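Local coordinates for protein putative ADP-Ribosyltransferase Scabin (Streptomyces scabiei 87.22, PDB 5EWY) that probably transfers ADP-ribose from NAD+ to DNA as a toxin of a plant-pathogenic bacterium, and here holds an inhibitor in its binding pocket, at residues A[48-53]-A[166-171]; A[62-67]-A[146-151]; A[116-121]-A[159-164]; A[136-141]-A[194-199]. One frame throughout, in Å; residues are numbered along the deposited sequence.

In the fold
Contact 3, whose centre is about 4 Å from that of the chain, pairs strands 115-119 and 160-164 beside the inhibitor. Contacts 1 and 4, centres about 9 Å apart, touch where Phe171 and Glu170 meet Asp138 and Glu197, and both pack against contact 3. Contact 2 sits at the surface, its centre about 24 Å from that of contact 4 on the opposite side of the chain's centre, and meets contact 3 through Ile62 and Pro164. Along the chain, contacts 2 and 3 are nested inside the loop closed by contact 1, and contact 4 alternates with all the others. Together these touching contacts tie N-terminal loop, ligand-binding strands and C-terminal tail into one domain.

Contact 1. Residues A[48-53]-A[166-171]; sequences PVHAAA and GIRTEF
A single backbone hydrogen bond, Arg168 N to Ala51 O at 2.9 Å, joins the two irregular segments where a type I turn from Val49 to Ala52 comes round, just before a short 3-10 turn from Thr169 to Phe171. Beside it, Ala52 CA and Gly166 O add a CA-H...O contact of 3.4 Å. The side chain of Arg168 folds back over the turn, bent about its CG-CD bond (chi3 -69°), and its guanidinium turns an edge to the carbonyls of His50 and Ala52, with Ala51 O over one face. NH1 bonds to Ala52 O at 2.9 Å and, at a doubtfully short distance, to His50 O, to which NH2 adds a weak bond. NE salt-bridges almost straight to Glu170 OE2 at 2.9 Å; OE2 lies in the guanidinium plane, fixing its rotation, although NE meets it from above the carboxylate plane. NH2 also stands over one face of the His50 imidazole, 3.7 Å from NE2, with the two planes nearly perpendicular. Next to these polar groups the Phe171 ring reaches the turn, where CE2 meets Ala51 CA at 3.7 Å and CZ lies near His50 CD2. Segment 166-171 lies in the connection between strands 160-164 and 172-179; loop 48-53, which precedes strand 75-79, is held against it, with Phe45 stacked on His50 and Trp199 edge-to-face against Phe171.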
loop_
_atom_site.group_PDB
_atom_site.type_symbol
_atom_site.label_atom_id
_atom_site.label_comp_id
_atom_site.label_asym_id
_atom_site.label_seq_id
_atom_site.Cartn_x
_atom_site.Cartn_y
_atom_site.Cartn_z
ATOM N N PRO A 48 2.118 -9.219 -12.305
ATOM C CA PRO A 48 1.232 -8.281 -11.605
ATOM C C PRO A 48 1.579 -8.103 -10.142
ATOM O O PRO A 48 1.143 -7.112 -9.549
ATOM C CB PRO A 48 -0.157 -8.908 -11.781
ATOM C CG PRO A 48 0.113 -10.360 -11.877
ATOM C CD PRO A 48 1.455 -10.513 -12.554
ATOM N N VAL A 49 2.365 -9.016 -9.562
ATOM C CA VAL A 49 2.843 -8.867 -8.191
ATOM C C VAL A 49 4.359 -8.763 -8.181
ATOM O O VAL A 49 5.028 -9.228 -7.257
ATOM C CB VAL A 49 2.329 -9.990 -7.272
ATOM C CG1 VAL A 49 0.815 -9.916 -7.159
ATOM C CG2 VAL A 49 2.776 -11.360 -7.763
ATOM N N HIS A 50 4.908 -8.114 -9.208
ATOM C CA HIS A 50 6.329 -7.799 -9.221
ATOM C C HIS A 50 6.792 -7.201 -7.905
ATOM O O HIS A 50 7.922 -7.438 -7.471
ATOM C CB HIS A 50 6.620 -6.813 -10.353
ATOM C CG HIS A 50 8.048 -6.382 -10.411
ATOM N ND1 HIS A 50 9.065 -7.253 -10.734
ATOM C CD2 HIS A 50 8.635 -5.188 -10.164
ATOM C CE1 HIS A 50 10.219 -6.608 -10.698
ATOM N NE2 HIS A 50 9.986 -5.353 -10.366
ATOM N N ALA A 51 5.942 -6.398 -7.263
ATOM C CA ALA A 51 6.352 -5.671 -6.077
ATOM C C ALA A 51 6.342 -6.521 -4.816
ATOM O O ALA A 51 6.825 -6.049 -3.792
ATOM C CB ALA A 51 5.407 -4.500 -5.843
ATOM N N ALA A 52 5.857 -7.749 -4.882
ATOM C CA ALA A 52 5.554 -8.506 -3.674
ATOM C C ALA A 52 6.808 -8.787 -2.846
ATOM O O ALA A 52 7.840 -9.226 -3.366
ATOM C CB ALA A 52 4.884 -9.817 -4.067
ATOM N N ALA A 53 6.699 -8.544 -1.532
ATOM C CA ALA A 53 7.721 -8.981 -0.590
ATOM C C ALA A 53 7.623 -10.463 -0.264
ATOM O O ALA A 53 8.634 -11.064 0.110
ATOM C CB ALA A 53 7.631 -8.160 0.697
ATOM N N GLY A 166 2.286 -8.070 -0.449
ATOM C CA GLY A 166 2.951 -6.918 0.122
ATOM C C GLY A 166 3.873 -6.221 -0.854
ATOM O O GLY A 166 3.666 -6.237 -2.067
ATOM N N ILE A 167 4.871 -5.550 -0.283
ATOM C CA ILE A 167 5.658 -4.538 -0.994
ATOM C C ILE A 167 7.098 -4.623 -0.518
ATOM O O ILE A 167 7.378 -4.402 0.670
ATOM C CB ILE A 167 5.125 -3.125 -0.713
ATOM C CG1 ILE A 167 3.617 -3.018 -0.996
ATOM C CG2 ILE A 167 5.910 -2.089 -1.544
ATOM C CD1 ILE A 167 3.023 -1.737 -0.480
ATOM N N ARG A 168 8.021 -4.889 -1.447
ATOM C CA ARG A 168 9.438 -4.939 -1.115
ATOM C C ARG A 168 9.951 -3.562 -0.711
ATOM O O ARG A 168 9.449 -2.529 -1.160
ATOM C CB ARG A 168 10.252 -5.433 -2.319
ATOM C CG ARG A 168 10.046 -6.903 -2.634
ATOM C CD ARG A 168 11.196 -7.469 -3.449
ATOM N NE ARG A 168 11.239 -6.926 -4.806
ATOM C CZ ARG A 168 10.406 -7.276 -5.783
ATOM N NH1 ARG A 168 9.443 -8.161 -5.558
ATOM N NH2 ARG A 168 10.531 -6.733 -6.989
ATOM N N THR A 169 11.022 -3.560 0.085
ATOM C CA THR A 169 11.546 -2.300 0.605
ATOM C C THR A 169 12.030 -1.369 -0.511
ATOM O O THR A 169 11.941 -0.143 -0.355
ATOM C CB THR A 169 12.671 -2.555 1.615
ATOM O OG1 THR A 169 13.139 -1.298 2.124
ATOM C CG2 THR A 169 13.836 -3.324 0.978
ATOM N N GLU A 170 12.477 -1.913 -1.648
ATOM C CA GLU A 170 12.962 -1.050 -2.733
ATOM C C GLU A 170 11.864 -0.125 -3.246
ATOM O O GLU A 170 12.171 0.836 -3.969
ATOM C CB GLU A 170 13.549 -1.879 -3.882
ATOM C CG GLU A 170 12.542 -2.703 -4.664
ATOM C CD GLU A 170 13.183 -3.643 -5.654
ATOM O OE1 GLU A 170 13.644 -3.166 -6.720
ATOM O OE2 GLU A 170 13.220 -4.859 -5.356
ATOM N N PHE A 171 10.606 -0.420 -2.950
ATOM C CA PHE A 171 9.482 0.401 -3.398
ATOM C C PHE A 171 8.930 1.309 -2.318
ATOM O O PHE A 171 7.916 1.986 -2.542
ATOM C CB PHE A 171 8.362 -0.476 -3.970
ATOM C CG PHE A 171 8.818 -1.373 -5.064
ATOM C CD1 PHE A 171 9.221 -0.860 -6.295
ATOM C CD2 PHE A 171 8.899 -2.742 -4.869
ATOM C CE1 PHE A 171 9.664 -1.690 -7.297
ATOM C CE2 PHE A 171 9.340 -3.570 -5.877
ATOM C CZ PHE A 171 9.711 -3.051 -7.087
#

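Contact 2. Residues A[62-67]-A[146-151]; sequences ITPDPV and NKTIGD
Lys147 meets Val67 with the root of its side chain, CB lying 3.7 Å from Val67 CG1, and its carbonyl O approaches Val67 CG2 at 3.5 Å; the two side chains cross at about a right angle. Thr148 comes next and carries the contact. Its OG1, set beside its own backbone N (chi1 -59°), accepts a nearly straight hydrogen bond from Val67 N at 2.9 Å and hydrogen-bonds as well to Asp144 O one helical turn back. The same rotation swings CG2 toward the first segment, 3.6 Å from Asp65 O and beside Pro64 CG. A water bridges the two backbones, donating to both Asp65 O and Thr148 O. Ile149 closes the row, with CG2 3.9 Å from CD of Pro64, a proline that follows a cis peptide bond. The loop 62-67 is thus fastened along the last turn of helix 145-149, with Ile103 of helix 103-108 packed against Thr148 and Ile149, and Val143 of strand 143-144 against Pro66 and Thr148.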
loop_
_atom_site.group_PDB
_atom_site.type_symbol
_atom_site.label_atom_id
_atom_site.label_comp_id
_atom_site.label_asym_id
_atom_site.label_seq_id
_atom_site.Cartn_x
_atom_site.Cartn_y
_atom_site.Cartn_z
ATOM N N ILE A 62 -7.313 -14.487 -5.760
ATOM C CA ILE A 62 -7.912 -13.188 -5.488
ATOM C C ILE A 62 -9.350 -13.196 -5.979
ATOM O O ILE A 62 -9.635 -13.624 -7.106
ATOM C CB ILE A 62 -7.111 -12.066 -6.166
ATOM C CG1 ILE A 62 -5.691 -11.998 -5.611
ATOM C CG2 ILE A 62 -7.815 -10.736 -5.987
ATOM C CD1 ILE A 62 -4.761 -11.153 -6.456
ATOM N N THR A 63 -10.260 -12.734 -5.129
ATOM C CA THR A 63 -11.648 -12.549 -5.521
ATOM C C THR A 63 -12.114 -11.181 -5.055
ATOM O O THR A 63 -11.616 -10.666 -4.059
ATOM C CB THR A 63 -12.588 -13.652 -4.941
ATOM O OG1 THR A 63 -12.506 -13.688 -3.507
ATOM C CG2 THR A 63 -12.215 -15.008 -5.488
ATOM N N PRO A 64 -13.028 -10.551 -5.801
ATOM C CA PRO A 64 -13.426 -10.919 -7.156
ATOM C C PRO A 64 -12.281 -10.642 -8.125
ATOM O O PRO A 64 -11.197 -10.263 -7.677
ATOM C CB PRO A 64 -14.617 -10.000 -7.434
ATOM C CG PRO A 64 -14.406 -8.835 -6.573
ATOM C CD PRO A 64 -13.703 -9.324 -5.340
ATOM N N ASP A 65 -12.511 -10.828 -9.422
ATOM C CA ASP A 65 -11.455 -10.621 -10.399
ATOM C C ASP A 65 -10.825 -9.239 -10.197
ATOM O O ASP A 65 -11.546 -8.230 -10.220
ATOM C CB ASP A 65 -12.016 -10.740 -11.811
ATOM C CG ASP A 65 -12.377 -12.172 -12.177
ATOM O OD1 ASP A 65 -11.764 -13.107 -11.618
ATOM O OD2 ASP A 65 -13.273 -12.361 -13.027
ATOM N N PRO A 66 -9.516 -9.153 -9.971
ATOM C CA PRO A 66 -8.927 -7.859 -9.613
ATOM C C PRO A 66 -8.806 -6.940 -10.816
ATOM O O PRO A 66 -8.556 -7.374 -11.947
ATOM C CB PRO A 66 -7.543 -8.239 -9.072
ATOM C CG PRO A 66 -7.223 -9.501 -9.724
ATOM C CD PRO A 66 -8.522 -10.236 -9.880
ATOM N N VAL A 67 -9.052 -5.670 -10.559
ATOM C CA VAL A 67 -8.694 -4.605 -11.483
ATOM C C VAL A 67 -7.391 -4.014 -10.966
ATOM O O VAL A 67 -7.349 -3.392 -9.897
ATOM C CB VAL A 67 -9.797 -3.547 -11.587
ATOM C CG1 VAL A 67 -9.371 -2.459 -12.551
ATOM C CG2 VAL A 67 -11.097 -4.184 -12.031
ATOM N N ASN A 146 -11.515 0.097 -5.197
ATOM C CA ASN A 146 -12.796 0.626 -5.655
ATOM C C ASN A 146 -13.099 0.232 -7.100
ATOM O O ASN A 146 -14.271 0.058 -7.455
ATOM C CB ASN A 146 -12.863 2.135 -5.469
ATOM C CG ASN A 146 -12.936 2.534 -4.021
ATOM O OD1 ASN A 146 -12.984 1.683 -3.116
ATOM N ND2 ASN A 146 -12.945 3.833 -3.777
ATOM N N LYS A 147 -12.073 0.062 -7.939
ATOM C CA LYS A 147 -12.320 -0.419 -9.294
ATOM C C LYS A 147 -12.713 -1.888 -9.301
ATOM O O LYS A 147 -13.395 -2.342 -10.228
ATOM C CB LYS A 147 -11.086 -0.216 -10.175
ATOM C CG LYS A 147 -10.789 1.224 -10.507
ATOM C CD LYS A 147 -9.626 1.322 -11.485
ATOM C CE LYS A 147 -9.183 2.761 -11.707
ATOM N NZ LYS A 147 -10.307 3.618 -12.165
ATOM N N THR A 148 -12.274 -2.643 -8.297
ATOM C CA THR A 148 -12.542 -4.073 -8.190
ATOM C C THR A 148 -13.869 -4.379 -7.513
ATOM O O THR A 148 -14.590 -5.261 -7.980
ATOM C CB THR A 148 -11.390 -4.730 -7.421
ATOM O OG1 THR A 148 -10.172 -4.479 -8.129
ATOM C CG2 THR A 148 -11.576 -6.229 -7.262
ATOM N N ILE A 149 -14.218 -3.671 -6.437
ATOM C CA ILE A 149 -15.457 -3.950 -5.709
ATOM C C ILE A 149 -16.473 -2.818 -5.784
ATOM O O ILE A 149 -17.549 -2.931 -5.175
ATOM C CB ILE A 149 -15.206 -4.377 -4.248
ATOM C CG1 ILE A 149 -14.700 -3.197 -3.402
ATOM C CG2 ILE A 149 -14.253 -5.589 -4.203
ATOM C CD1 ILE A 149 -14.625 -3.489 -1.902
ATOM N N GLY A 150 -16.192 -1.748 -6.517
ATOM C CA GLY A 150 -17.099 -0.620 -6.591
ATOM C C GLY A 150 -16.717 0.489 -5.628
ATOM O O GLY A 150 -15.880 0.329 -4.736
ATOM N N ASP A 151 -17.352 1.649 -5.822
ATOM C CA ASP A 151 -17.067 2.829 -5.010
ATOM C C ASP A 151 -18.225 3.197 -4.093
ATOM O O ASP A 151 -18.316 4.344 -3.638
ATOM C CB ASP A 151 -16.656 4.026 -5.876
ATOM C CG ASP A 151 -17.739 4.462 -6.847
ATOM O OD1 ASP A 151 -18.874 3.951 -6.778
ATOM O OD2 ASP A 151 -17.447 5.338 -7.685
HETATM O O HOH W 1 -13.949 -7.085 -10.181
#

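Contact 3. Residues A[116-121]-A[159-164]; sequences VSTTYD and VEVAFP. With 5TQ (4-(8-fluoranyl-6-oxidanylidene-1,3,4,5-tetrahydrobenzo[c][1,6]naphthyridin-2-yl)butanoic acid), chain B.
Strands 116-119 and 160-164 form an antiparallel pair in the ADP-ribosyltransferase fold; Ser117-Thr118-Thr119 on the first, and Gln158-Val159-Glu160 leading into the second, fit the S-T-T/S and Q-x-E signatures of the R-S-E class. The backbone ladder has two hydrogen-bonded pairs, Val116 with Phe163 and Thr118 with Val161, and Tyr120 N extends it by bonding to Val159 O at 3.0 Å. On the face bearing Ser117 and Glu160, the glutamate reaches out extended, CG anti to the backbone N (chi1 -177°), and Ser117 OG donates to its OE2 at a short 2.5 Å from above the carboxylate plane; Tyr106 OH is a further partner of the serine. The inhibitor lies against this face: its fluorine F20 is 3.3 Å from Glu160 CB, and its ring carbon C04 is 3.4 Å from Ser117 CB. On the face of Thr118, Val161 and Phe163, Val161 CG2 sits over the ring of Tyr120, which follows the strand, in a CH-pi contact, 3.7 Å from the centroid. Thr118 meets the Phe163 edge with OG1. That hydroxyl also donates to Val161 O at 2.8 Å, while Thr118 N reaches the same oxygen from the opposite face of its carbonyl plane.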
loop_
_atom_site.group_PDB
_atom_site.type_symbol
_atom_site.label_atom_id
_atom_site.label_comp_id
_atom_site.label_asym_id
_atom_site.label_seq_id
_atom_site.Cartn_x
_atom_site.Cartn_y
_atom_site.Cartn_z
ATOM N N VAL A 116 -1.317 -6.136 1.577
ATOM C CA VAL A 116 -0.929 -4.949 2.326
ATOM C C VAL A 116 -1.719 -3.777 1.766
ATOM O O VAL A 116 -1.624 -3.482 0.567
ATOM C CB VAL A 116 0.581 -4.685 2.263
ATOM C CG1 VAL A 116 0.917 -3.348 2.904
ATOM C CG2 VAL A 116 1.343 -5.806 2.970
ATOM N N SER A 117 -2.456 -3.095 2.632
ATOM C CA SER A 117 -3.292 -1.978 2.218
ATOM C C SER A 117 -2.474 -0.710 2.109
ATOM O O SER A 117 -1.652 -0.398 2.967
ATOM C CB SER A 117 -4.387 -1.720 3.236
ATOM O OG SER A 117 -5.285 -2.823 3.274
ATOM N N THR A 118 -2.744 0.041 1.047
ATOM C CA THR A 118 -2.194 1.374 0.822
ATOM C C THR A 118 -3.341 2.227 0.314
ATOM O O THR A 118 -4.431 1.734 0.023
ATOM C CB THR A 118 -1.050 1.369 -0.208
ATOM O OG1 THR A 118 -1.571 1.126 -1.521
ATOM C CG2 THR A 118 0.023 0.301 0.155
ATOM N N THR A 119 -3.072 3.518 0.140
ATOM C CA THR A 119 -4.095 4.430 -0.338
ATOM C C THR A 119 -3.520 5.420 -1.340
ATOM O O THR A 119 -2.367 5.826 -1.245
ATOM C CB THR A 119 -4.754 5.190 0.850
ATOM O OG1 THR A 119 -5.708 6.127 0.373
ATOM C CG2 THR A 119 -3.733 5.890 1.699
ATOM N N TYR A 120 -4.403 5.893 -2.215
ATOM C CA TYR A 120 -4.082 7.014 -3.074
ATOM C C TYR A 120 -4.064 8.340 -2.323
ATOM O O TYR A 120 -3.567 9.338 -2.859
ATOM C CB TYR A 120 -5.145 7.131 -4.172
ATOM C CG TYR A 120 -5.176 6.052 -5.227
ATOM C CD1 TYR A 120 -4.208 5.991 -6.213
ATOM C CD2 TYR A 120 -6.252 5.169 -5.317
ATOM C CE1 TYR A 120 -4.261 5.048 -7.222
ATOM C CE2 TYR A 120 -6.301 4.207 -6.323
ATOM C CZ TYR A 120 -5.311 4.179 -7.282
ATOM O OH TYR A 120 -5.340 3.248 -8.298
ATOM N N ASP A 121 -4.595 8.386 -1.102
ATOM C CA ASP A 121 -4.835 9.630 -0.363
ATOM C C ASP A 121 -3.712 9.883 0.639
ATOM O O ASP A 121 -3.621 9.201 1.682
ATOM C CB ASP A 121 -6.180 9.499 0.350
ATOM C CG ASP A 121 -6.580 10.734 1.108
ATOM O OD1 ASP A 121 -5.854 11.740 1.095
ATOM O OD2 ASP A 121 -7.675 10.675 1.745
ATOM N N VAL A 159 -10.038 4.982 -0.681
ATOM C CA VAL A 159 -9.379 4.920 -1.987
ATOM C C VAL A 159 -8.149 4.012 -1.936
ATOM O O VAL A 159 -7.007 4.409 -2.239
ATOM C CB VAL A 159 -9.139 6.311 -2.608
ATOM C CG1 VAL A 159 -10.454 6.982 -2.916
ATOM C CG2 VAL A 159 -8.269 7.190 -1.724
ATOM N N GLU A 160 -8.404 2.757 -1.598
ATOM C CA GLU A 160 -7.392 1.777 -1.240
ATOM C C GLU A 160 -6.818 1.101 -2.477
ATOM O O GLU A 160 -7.519 0.851 -3.465
ATOM C CB GLU A 160 -8.009 0.723 -0.317
ATOM C CG GLU A 160 -7.022 -0.293 0.172
ATOM C CD GLU A 160 -7.609 -1.290 1.125
ATOM O OE1 GLU A 160 -8.745 -1.066 1.589
ATOM O OE2 GLU A 160 -6.912 -2.293 1.394
ATOM N N VAL A 161 -5.538 0.776 -2.382
ATOM C CA VAL A 161 -4.841 -0.102 -3.312
ATOM C C VAL A 161 -4.251 -1.227 -2.464
ATOM O O VAL A 161 -3.469 -0.981 -1.527
ATOM C CB VAL A 161 -3.751 0.643 -4.105
ATOM C CG1 VAL A 161 -2.981 -0.325 -5.019
ATOM C CG2 VAL A 161 -4.349 1.795 -4.928
ATOM N N ALA A 162 -4.630 -2.462 -2.779
ATOM C CA ALA A 162 -4.226 -3.623 -1.995
ATOM C C ALA A 162 -3.117 -4.380 -2.714
ATOM O O ALA A 162 -3.305 -4.835 -3.852
ATOM C CB ALA A 162 -5.411 -4.554 -1.789
ATOM N N PHE A 163 -1.973 -4.543 -2.048
ATOM C CA PHE A 163 -0.819 -5.186 -2.661
ATOM C C PHE A 163 -0.759 -6.659 -2.283
ATOM O O PHE A 163 -0.411 -6.989 -1.136
ATOM C CB PHE A 163 0.485 -4.474 -2.284
ATOM C CG PHE A 163 0.723 -3.264 -3.120
ATOM C CD1 PHE A 163 1.395 -3.359 -4.326
ATOM C CD2 PHE A 163 0.175 -2.040 -2.759
ATOM C CE1 PHE A 163 1.560 -2.251 -5.135
ATOM C CE2 PHE A 163 0.322 -0.929 -3.559
ATOM C CZ PHE A 163 1.010 -1.026 -4.751
ATOM N N PRO A 164 -1.111 -7.584 -3.178
ATOM C CA PRO A 164 -1.009 -9.013 -2.836
ATOM C C PRO A 164 0.448 -9.423 -2.713
ATOM O O PRO A 164 1.255 -9.171 -3.613
ATOM C CB PRO A 164 -1.697 -9.723 -4.007
ATOM C CG PRO A 164 -2.353 -8.635 -4.827
ATOM C CD PRO A 164 -1.550 -7.386 -4.565
HETATM N N12 5TQ B . -4.856 -1.363 8.806
HETATM C C13 5TQ B . -3.769 -0.805 9.339
HETATM C C15 5TQ B . -5.565 -2.467 9.527
HETATM C C17 5TQ B . -4.129 -4.566 9.590
HETATM C C01 5TQ B . -5.139 2.325 3.898
HETATM C C02 5TQ B . -6.302 1.823 3.330
HETATM C C03 5TQ B . -6.999 0.780 3.931
HETATM C C04 5TQ B . -6.515 0.219 5.105
HETATM C C05 5TQ B . -5.350 0.724 5.716
HETATM C C06 5TQ B . -4.659 1.774 5.087
HETATM C C07 5TQ B . -3.460 2.317 5.712
HETATM C C08 5TQ B . -4.827 0.165 6.940
HETATM C C09 5TQ B . -3.642 0.748 7.469
HETATM N N10 5TQ B . -2.995 1.765 6.849
HETATM C C11 5TQ B . -5.409 -0.882 7.668
HETATM C C14 5TQ B . -3.110 0.195 8.702
HETATM C C16 5TQ B . -4.703 -3.398 10.368
HETATM C C18 5TQ B . -2.829 -4.188 8.910
HETATM O O19 5TQ B . -2.831 3.267 5.175
HETATM F F20 5TQ B . -6.759 2.363 2.199
HETATM O O21 5TQ B . -1.851 -4.979 8.975
HETATM O O22 5TQ B . -2.744 -3.105 8.304
#

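Contact 4. Residues A[136-141]-A[194-199]; sequences YIDAPG and PHYEPW
Asp138 turns its carboxylate toward Tyr196 and Trp199 by placing CG anti to the backbone N (chi1 174°), and Trp199 brings its indole back over the 138-140 backbone by holding CG between its own N and carbonyl carbon (chi1 52°). Tyr196 OH donates to the anti lone pair of Asp138 OD2 at 2.6 Å; the oxygen lies in the plane at the phenol's edge, and the ring and carboxylate are steeply inclined to each other. The indole NE1 donates to Asp138 O at 2.9 Å, meeting that carbonyl from well above its plane (61°) although the oxygen is close to the indole's own plane. Farther round the indole, its six-membered ring rests on Pro140, with CD over one face 3.6 Å from CZ2, and CB against CH2 at a similar distance. A water completes the junction, donating to Asp138 OD2 and accepting from Trp199 N. Phe171 and its neighbour Glu170 bond through their backbones to Asp138 and Glu197, joining both segments to residues 170-171, just before strand 172-179. Asp138 OD1 has a further partner in His200 NE2. One buried carboxylate therefore gathers a phenol, a water and the C-terminal histidine, a set of partners that would probably favour its ionised form and ties the C-terminal tail to the chain following strand 133-137.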
loop_
_atom_site.group_PDB
_atom_site.type_symbol
_atom_site.label_atom_id
_atom_site.label_comp_id
_atom_site.label_asym_id
_atom_site.label_seq_id
_atom_site.Cartn_x
_atom_site.Cartn_y
_atom_site.Cartn_z
ATOM N N TYR A 136 5.446 6.550 2.441
ATOM C CA TYR A 136 5.361 6.986 1.055
ATOM C C TYR A 136 5.911 5.857 0.194
ATOM O O TYR A 136 7.000 5.347 0.465
ATOM C CB TYR A 136 6.217 8.250 0.856
ATOM C CG TYR A 136 5.701 9.496 1.530
ATOM C CD1 TYR A 136 5.416 9.520 2.900
ATOM C CD2 TYR A 136 5.452 10.633 0.819
ATOM C CE1 TYR A 136 4.953 10.649 3.501
ATOM C CE2 TYR A 136 4.943 11.766 1.423
ATOM C CZ TYR A 136 4.675 11.757 2.778
ATOM O OH TYR A 136 4.209 12.901 3.346
ATOM N N ILE A 137 5.120 5.417 -0.789
ATOM C CA ILE A 137 5.358 4.181 -1.532
ATOM C C ILE A 137 5.366 4.496 -3.023
ATOM O O ILE A 137 4.495 5.234 -3.510
ATOM C CB ILE A 137 4.262 3.153 -1.199
ATOM C CG1 ILE A 137 4.427 2.743 0.261
ATOM C CG2 ILE A 137 4.300 1.928 -2.120
ATOM C CD1 ILE A 137 3.200 2.085 0.853
ATOM N N ASP A 138 6.343 3.945 -3.741
ATOM C CA ASP A 138 6.420 4.114 -5.192
ATOM C C ASP A 138 6.603 2.708 -5.750
ATOM O O ASP A 138 7.717 2.208 -5.883
ATOM C CB ASP A 138 7.554 5.054 -5.567
ATOM C CG ASP A 138 7.774 5.159 -7.073
ATOM O OD1 ASP A 138 6.832 4.904 -7.856
ATOM O OD2 ASP A 138 8.891 5.531 -7.482
ATOM N N ALA A 139 5.477 2.039 -6.003
ATOM C CA ALA A 139 5.492 0.625 -6.334
ATOM C C ALA A 139 4.576 0.378 -7.520
ATOM O O ALA A 139 3.515 1.014 -7.624
ATOM C CB ALA A 139 4.956 -0.226 -5.163
ATOM N N PRO A 140 4.938 -0.545 -8.395
ATOM C CA PRO A 140 4.071 -0.885 -9.525
ATOM C C PRO A 140 2.948 -1.789 -9.065
ATOM O O PRO A 140 3.108 -2.595 -8.147
ATOM C CB PRO A 140 4.999 -1.655 -10.476
ATOM C CG PRO A 140 6.023 -2.266 -9.585
ATOM C CD PRO A 140 6.214 -1.288 -8.440
ATOM N N GLY A 141 1.808 -1.642 -9.719
ATOM C CA GLY A 141 0.738 -2.617 -9.568
ATOM C C GLY A 141 -0.176 -2.359 -8.396
ATOM O O GLY A 141 -0.524 -1.217 -8.084
ATOM N N PRO A 194 16.941 4.100 2.758
ATOM C CA PRO A 194 18.185 3.925 1.985
ATOM C C PRO A 194 18.076 2.882 0.889
ATOM O O PRO A 194 18.896 2.881 -0.044
ATOM C CB PRO A 194 19.218 3.535 3.052
ATOM C CG PRO A 194 18.450 3.017 4.171
ATOM C CD PRO A 194 17.132 3.753 4.174
ATOM N N HIS A 195 17.083 2.013 0.946
ATOM C CA HIS A 195 16.904 0.931 -0.011
ATOM C C HIS A 195 15.952 1.270 -1.152
ATOM O O HIS A 195 15.750 0.430 -2.039
ATOM C CB HIS A 195 16.413 -0.315 0.724
ATOM C CG HIS A 195 17.352 -0.782 1.778
ATOM N ND1 HIS A 195 17.002 -0.877 3.106
ATOM C CD2 HIS A 195 18.643 -1.177 1.697
ATOM C CE1 HIS A 195 18.039 -1.314 3.797
ATOM N NE2 HIS A 195 19.045 -1.506 2.967
ATOM N N TYR A 196 15.372 2.474 -1.167
ATOM C CA TYR A 196 14.479 2.851 -2.252
ATOM C C TYR A 196 15.239 2.866 -3.570
ATOM O O TYR A 196 16.332 3.430 -3.662
ATOM C CB TYR A 196 13.907 4.229 -1.957
ATOM C CG TYR A 196 13.071 4.845 -3.065
ATOM C CD1 TYR A 196 12.133 4.106 -3.766
ATOM C CD2 TYR A 196 13.237 6.185 -3.395
ATOM C CE1 TYR A 196 11.364 4.695 -4.781
ATOM C CE2 TYR A 196 12.483 6.775 -4.399
ATOM C CZ TYR A 196 11.556 6.027 -5.082
ATOM O OH TYR A 196 10.786 6.652 -6.071
ATOM N N GLU A 197 14.652 2.238 -4.583
ATOM C CA GLU A 197 15.238 2.164 -5.919
ATOM C C GLU A 197 14.256 2.742 -6.923
ATOM O O GLU A 197 13.325 2.044 -7.370
ATOM C CB GLU A 197 15.594 0.723 -6.266
ATOM C CG GLU A 197 16.762 0.237 -5.432
ATOM C CD GLU A 197 17.273 -1.128 -5.824
ATOM O OE1 GLU A 197 16.771 -1.699 -6.812
ATOM O OE2 GLU A 197 18.184 -1.626 -5.132
ATOM N N PRO A 198 14.429 4.009 -7.303
ATOM C CA PRO A 198 13.558 4.612 -8.310
ATOM C C PRO A 198 13.553 3.762 -9.570
ATOM O O PRO A 198 14.588 3.230 -9.984
ATOM C CB PRO A 198 14.225 5.967 -8.580
ATOM C CG PRO A 198 14.944 6.299 -7.368
ATOM C CD PRO A 198 15.338 4.998 -6.704
ATOM N N TRP A 199 12.388 3.690 -10.205
ATOM C CA TRP A 199 12.198 2.861 -11.386
ATOM C C TRP A 199 11.449 3.568 -12.506
ATOM O O TRP A 199 11.220 2.952 -13.547
ATOM C CB TRP A 199 11.479 1.537 -11.029
ATOM C CG TRP A 199 10.197 1.737 -10.244
ATOM C CD1 TRP A 199 10.091 2.017 -8.903
ATOM C CD2 TRP A 199 8.857 1.699 -10.748
ATOM N NE1 TRP A 199 8.774 2.167 -8.555
ATOM C CE2 TRP A 199 7.993 1.946 -9.655
ATOM C CE3 TRP A 199 8.297 1.448 -12.000
ATOM C CZ2 TRP A 199 6.618 2.040 -9.802
ATOM C CZ3 TRP A 199 6.917 1.512 -12.135
ATOM C CH2 TRP A 199 6.094 1.781 -11.031
HETATM O O HOH W 2 10.692 5.847 -9.457
#